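Atg5 (Kluyveromyces marxianus, PDB 3VQI) is conjugated to Atg12 and takes part in autophagic vesicle formation, cytoplasm-to-vacuole transport and the selective degradation of the nucleus. Local coordinates at residues Asp24-Pro29 against Ile63-Glu68; Asn73-Tyr78 against Gln118-Asp123. All blocks are in the same frame, centred on the assembly; numbering follows the deposited sequence.

Contact 1: Asp24-Pro29 against Ile63-Glu68; sequences DAIVVP and IKVPYE
V27 and I63 form a single backbone bridge, their CA atoms 4.8 Å apart, and beside it K64 N donates to I26 O at 2.8 Å; the model is crowded about that oxygen, so the exact length of the bond is uncertain. Neither segment is a regular strand, which makes this a small worked example of how two loops can be joined by one backbone bond and then tied further by their side chains. On the buried side the work falls to I26. Its CG1 branch sits between the backbone N and the carbonyl carbon (chi1 66°), and from there CD1 runs alongside I63, reaching I63 CG1 at 4.0 Å with both chains pointing the same way. V65 meets I26 nearer its root, crossing it at about a right angle: V65 CG2 lies 3.3 Å from I26 CB and 3.4 Å from I26 CG2. On the outer side V28 brings its CG1 methyl over the backbone of K64, 3.4 Å from K64 CA. K64 is exposed, and its chain, extended beyond CG, is laid back across the other loop, so that its methylenes rather than its ammonium make the closer approaches; K64 CD comes to 3.1 Å from V27 O, closer than K64 NZ comes to A25 O (3.6 Å). V27 turns away from this interface and packs on T62 and V22, while the backbone of V28 hydrogen-bonds T62 and its carbonyl oxygen accepts a bond from T31 OG1. The contact thus joins the connection between strands 15-22 and 37-43 to the one between helix 48-59 and strand 74-78, within the UblA ubiquitin-like domain, with I26 reaching W74 and H121 on the neighbouring sheet and I63 resting on V22 and W74.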
# COMPACT_ATOMS: atom_id res chain seq x y z
N ASP A 24 -0.54 22.77 9.75
CA ASP A 24 -0.71 24.06 10.40
C ASP A 24 -1.18 23.91 11.84
O ASP A 24 -0.71 24.60 12.73
CB ASP A 24 -1.70 24.92 9.61
CG ASP A 24 -1.40 24.93 8.12
OD1 ASP A 24 -0.24 25.21 7.74
OD2 ASP A 24 -2.32 24.67 7.32
N ALA A 25 -2.10 22.98 12.06
CA ALA A 25 -2.66 22.75 13.38
C ALA A 25 -1.67 22.49 14.51
O ALA A 25 -1.92 22.89 15.65
CB ALA A 25 -3.67 21.62 13.32
N ILE A 26 -0.55 21.83 14.23
CA ILE A 26 0.39 21.51 15.30
C ILE A 26 1.79 22.10 15.20
O ILE A 26 2.61 21.94 16.12
CB ILE A 26 0.55 19.96 15.46
CG1 ILE A 26 1.20 19.36 14.21
CG2 ILE A 26 -0.81 19.33 15.72
CD1 ILE A 26 1.54 17.89 14.33
N VAL A 27 2.09 22.79 14.10
CA VAL A 27 3.40 23.39 13.94
C VAL A 27 3.65 24.54 14.90
O VAL A 27 2.70 25.20 15.34
CB VAL A 27 3.60 23.90 12.50
CG1 VAL A 27 2.68 25.09 12.25
CG2 VAL A 27 5.05 24.27 12.26
N VAL A 28 4.91 24.78 15.24
CA VAL A 28 5.26 25.89 16.13
C VAL A 28 5.09 27.20 15.35
O VAL A 28 5.49 27.30 14.19
CB VAL A 28 6.72 25.80 16.63
CG1 VAL A 28 6.88 24.60 17.54
CG2 VAL A 28 7.67 25.71 15.45
N PRO A 29 4.50 28.21 16.00
CA PRO A 29 4.24 29.54 15.44
C PRO A 29 5.27 30.08 14.45
O PRO A 29 6.47 30.16 14.76
CB PRO A 29 4.10 30.41 16.68
CG PRO A 29 3.36 29.48 17.61
CD PRO A 29 4.12 28.17 17.43
N ILE A 63 7.40 20.69 15.90
CA ILE A 63 6.09 20.34 16.42
C ILE A 63 5.86 21.06 17.74
O ILE A 63 6.60 20.84 18.70
CB ILE A 63 5.94 18.81 16.60
CG1 ILE A 63 5.46 18.17 15.30
CG2 ILE A 63 4.93 18.51 17.69
CD1 ILE A 63 6.32 18.45 14.09
N LYS A 64 4.83 21.90 17.78
CA LYS A 64 4.50 22.66 18.98
C LYS A 64 3.77 21.84 20.03
O LYS A 64 3.94 22.04 21.23
CB LYS A 64 3.63 23.88 18.62
CG LYS A 64 2.13 23.57 18.45
CD LYS A 64 1.32 24.79 18.04
CE LYS A 64 -0.19 24.50 18.11
NZ LYS A 64 -1.03 25.69 17.72
N VAL A 65 2.96 20.89 19.56
CA VAL A 65 2.17 20.05 20.45
C VAL A 65 3.01 18.96 21.12
O VAL A 65 4.05 18.57 20.60
CB VAL A 65 0.99 19.41 19.65
CG1 VAL A 65 -0.05 18.83 20.60
CG2 VAL A 65 0.35 20.46 18.75
N PRO A 66 2.60 18.51 22.32
CA PRO A 66 3.34 17.45 23.03
C PRO A 66 2.81 16.07 22.64
O PRO A 66 1.62 15.91 22.36
CB PRO A 66 3.05 17.77 24.49
CG PRO A 66 1.64 18.24 24.42
CD PRO A 66 1.66 19.18 23.23
N TYR A 67 3.68 15.06 22.64
CA TYR A 67 3.25 13.72 22.29
C TYR A 67 3.81 12.57 23.12
O TYR A 67 4.99 12.54 23.47
CB TYR A 67 3.49 13.43 20.81
CG TYR A 67 4.82 13.88 20.26
CD1 TYR A 67 5.04 15.22 19.94
CD2 TYR A 67 5.84 12.96 19.99
CE1 TYR A 67 6.23 15.64 19.34
CE2 TYR A 67 7.03 13.37 19.40
CZ TYR A 67 7.22 14.71 19.07
OH TYR A 67 8.37 15.12 18.45
N GLU A 68 2.94 11.61 23.39
CA GLU A 68 3.28 10.43 24.16
C GLU A 68 4.24 9.49 23.41
O GLU A 68 5.16 8.93 24.00
CB GLU A 68 2.00 9.66 24.52
CG GLU A 68 0.75 10.52 24.83
CD GLU A 68 -0.04 10.92 23.58
OE1 GLU A 68 -0.08 10.13 22.61
OE2 GLU A 68 -0.65 12.02 23.57

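Contact 2: Asn73-Tyr78 against Gln118-Asp123; sequences NWWFEY and QLCHGD
W74 to E77 pair with H121 to Q118 as antiparallel neighbours in the five-stranded sheet of the UblA ubiquitin fold, W75-C120 and E77-Q118 being the hydrogen-bonded pairs and W74-H121 and F76-L119 the non-hydrogen-bonded ones. Packing is tight on the face that carries W74, F76, L119 and H121, which looks toward helix 48-59. L119 reaches W74 with CD1, 3.5 Å from W74 CE3, and both side chains also touch L52 of that helix. H121 lies across the indole, its CG extended away from the backbone N (chi1 179°): its ring edge meets the five-membered ring of W74, planes at 67°, while H121 CB sits over the six-membered ring. The NH of W74 is satisfied separately, by S69 O.

The opposite face is looser at its E77-Q118 end, where both residues are partly exposed and their side chains come no closer than 4.3 Å, between E77 CB and Q118 CG. Toward G122 the indole of W75 lies over C120 on that face, with C120 CB 3.6 Å from W75 CE2, and D123 beyond it is exposed. E77 reaches back along its own strand toward this indole, its carboxylate carbon CD 3.5 Å from C120 SG, and W75 NE1 donates to E77 OE2 at 2.9 Å, nearly straight and in the plane of the ring.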
# COMPACT_ATOMS: atom_id res chain seq x y z
N ASN A 73 -1.87 8.44 17.74
CA ASN A 73 -2.40 9.76 17.40
C ASN A 73 -1.73 10.50 16.24
O ASN A 73 -1.97 11.70 16.06
CB ASN A 73 -2.42 10.64 18.64
CG ASN A 73 -3.25 10.03 19.74
OD1 ASN A 73 -2.74 9.73 20.82
ND2 ASN A 73 -4.53 9.84 19.48
N TRP A 74 -0.90 9.82 15.47
CA TRP A 74 -0.30 10.47 14.31
C TRP A 74 -0.95 9.88 13.08
O TRP A 74 -1.45 8.77 13.12
CB TRP A 74 1.20 10.22 14.21
CG TRP A 74 2.02 10.81 15.30
CD1 TRP A 74 2.37 10.21 16.49
CD2 TRP A 74 2.61 12.11 15.32
NE1 TRP A 74 3.15 11.06 17.24
CE2 TRP A 74 3.32 12.23 16.54
CE3 TRP A 74 2.62 13.18 14.42
CZ2 TRP A 74 4.03 13.39 16.89
CZ3 TRP A 74 3.32 14.33 14.76
CH2 TRP A 74 4.02 14.43 15.99
N TRP A 75 -0.98 10.64 12.00
CA TRP A 75 -1.52 10.15 10.75
C TRP A 75 -1.06 11.12 9.65
O TRP A 75 -0.44 12.13 9.93
CB TRP A 75 -3.05 10.03 10.83
CG TRP A 75 -3.83 11.33 10.92
CD1 TRP A 75 -4.20 12.13 9.89
CD2 TRP A 75 -4.29 11.98 12.11
NE1 TRP A 75 -4.87 13.23 10.35
CE2 TRP A 75 -4.94 13.17 11.71
CE3 TRP A 75 -4.22 11.68 13.48
CZ2 TRP A 75 -5.52 14.07 12.63
CZ3 TRP A 75 -4.80 12.57 14.40
CH2 TRP A 75 -5.44 13.75 13.96
N PHE A 76 -1.31 10.79 8.40
CA PHE A 76 -0.91 11.67 7.32
C PHE A 76 -2.15 12.21 6.64
O PHE A 76 -3.21 11.57 6.63
CB PHE A 76 -0.05 10.96 6.27
CG PHE A 76 1.32 10.58 6.73
CD1 PHE A 76 1.58 9.31 7.24
CD2 PHE A 76 2.38 11.48 6.59
CE1 PHE A 76 2.86 8.94 7.61
CE2 PHE A 76 3.68 11.12 6.96
CZ PHE A 76 3.91 9.84 7.47
N GLU A 77 -2.02 13.41 6.08
CA GLU A 77 -3.15 13.99 5.38
C GLU A 77 -2.70 14.49 4.04
O GLU A 77 -1.62 15.07 3.89
CB GLU A 77 -3.76 15.13 6.19
CG GLU A 77 -4.97 14.72 7.02
CD GLU A 77 -5.48 15.85 7.90
OE1 GLU A 77 -5.45 17.02 7.45
OE2 GLU A 77 -5.92 15.58 9.04
N TYR A 78 -3.51 14.22 3.04
CA TYR A 78 -3.23 14.69 1.70
C TYR A 78 -4.43 15.58 1.40
O TYR A 78 -5.57 15.16 1.55
CB TYR A 78 -3.15 13.53 0.71
CG TYR A 78 -2.97 14.01 -0.70
CD1 TYR A 78 -4.04 14.02 -1.60
CD2 TYR A 78 -1.74 14.51 -1.13
CE1 TYR A 78 -3.89 14.52 -2.89
CE2 TYR A 78 -1.58 15.02 -2.41
CZ TYR A 78 -2.66 15.02 -3.29
OH TYR A 78 -2.51 15.55 -4.54
N GLN A 118 0.75 16.01 4.86
CA GLN A 118 0.94 16.79 6.07
C GLN A 118 1.03 15.77 7.21
O GLN A 118 0.37 14.73 7.18
CB GLN A 118 -0.21 17.78 6.33
CG GLN A 118 -1.03 18.27 5.12
CD GLN A 118 -0.20 18.74 3.94
OE1 GLN A 118 0.75 19.51 4.09
NE2 GLN A 118 -0.56 18.27 2.74
N LEU A 119 1.86 16.06 8.20
CA LEU A 119 1.99 15.17 9.34
C LEU A 119 1.09 15.79 10.40
O LEU A 119 1.29 16.94 10.78
CB LEU A 119 3.46 15.10 9.81
CG LEU A 119 3.69 14.39 11.15
CD1 LEU A 119 3.43 12.90 10.98
CD2 LEU A 119 5.10 14.64 11.64
N CYS A 120 0.10 15.04 10.85
CA CYS A 120 -0.83 15.55 11.84
C CYS A 120 -0.84 14.75 13.13
O CYS A 120 -0.43 13.59 13.14
CB CYS A 120 -2.24 15.55 11.24
SG CYS A 120 -2.33 16.07 9.52
N HIS A 121 -1.32 15.36 14.20
CA HIS A 121 -1.41 14.71 15.51
C HIS A 121 -2.63 15.26 16.22
O HIS A 121 -2.86 16.46 16.19
CB HIS A 121 -0.18 14.99 16.36
CG HIS A 121 -0.23 14.37 17.72
ND1 HIS A 121 0.36 13.15 18.01
CD2 HIS A 121 -0.83 14.77 18.87
CE1 HIS A 121 0.13 12.84 19.27
NE2 HIS A 121 -0.59 13.80 19.81
N GLY A 122 -3.41 14.39 16.85
CA GLY A 122 -4.60 14.86 17.54
C GLY A 122 -5.17 13.84 18.50
O GLY A 122 -4.80 12.68 18.46
N ASP A 123 -6.08 14.26 19.37
CA ASP A 123 -6.66 13.33 20.32
C ASP A 123 -7.77 12.51 19.67
O ASP A 123 -8.16 11.47 20.17
CB ASP A 123 -7.19 14.08 21.54
CG ASP A 123 -6.11 14.91 22.23
OD1 ASP A 123 -4.97 14.41 22.36
OD2 ASP A 123 -6.41 16.06 22.64

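Both contacts belong to the UblA domain, yet they show how chemistry follows place in the fold. Contact 2 is the regular one: two strands of the sheet, paired by a ladder of backbone bonds, with the aromatic side chains W74, F76 and H121 on the face toward helix 48-59, burying about twice the area of contact 1. Contact 1 lies farther out, between two loops, and relies on one backbone bond, small aliphatic branches and a surface lysine. The two meet where the loops cover the end of the sheet: Y67 packs edge-to-face on W74, I26 approaches the backbone oxygens of H121 and L119, and I26 and I63 both touch W74, so the aliphatic side of contact 1 borders the aromatic side chains of contact 2.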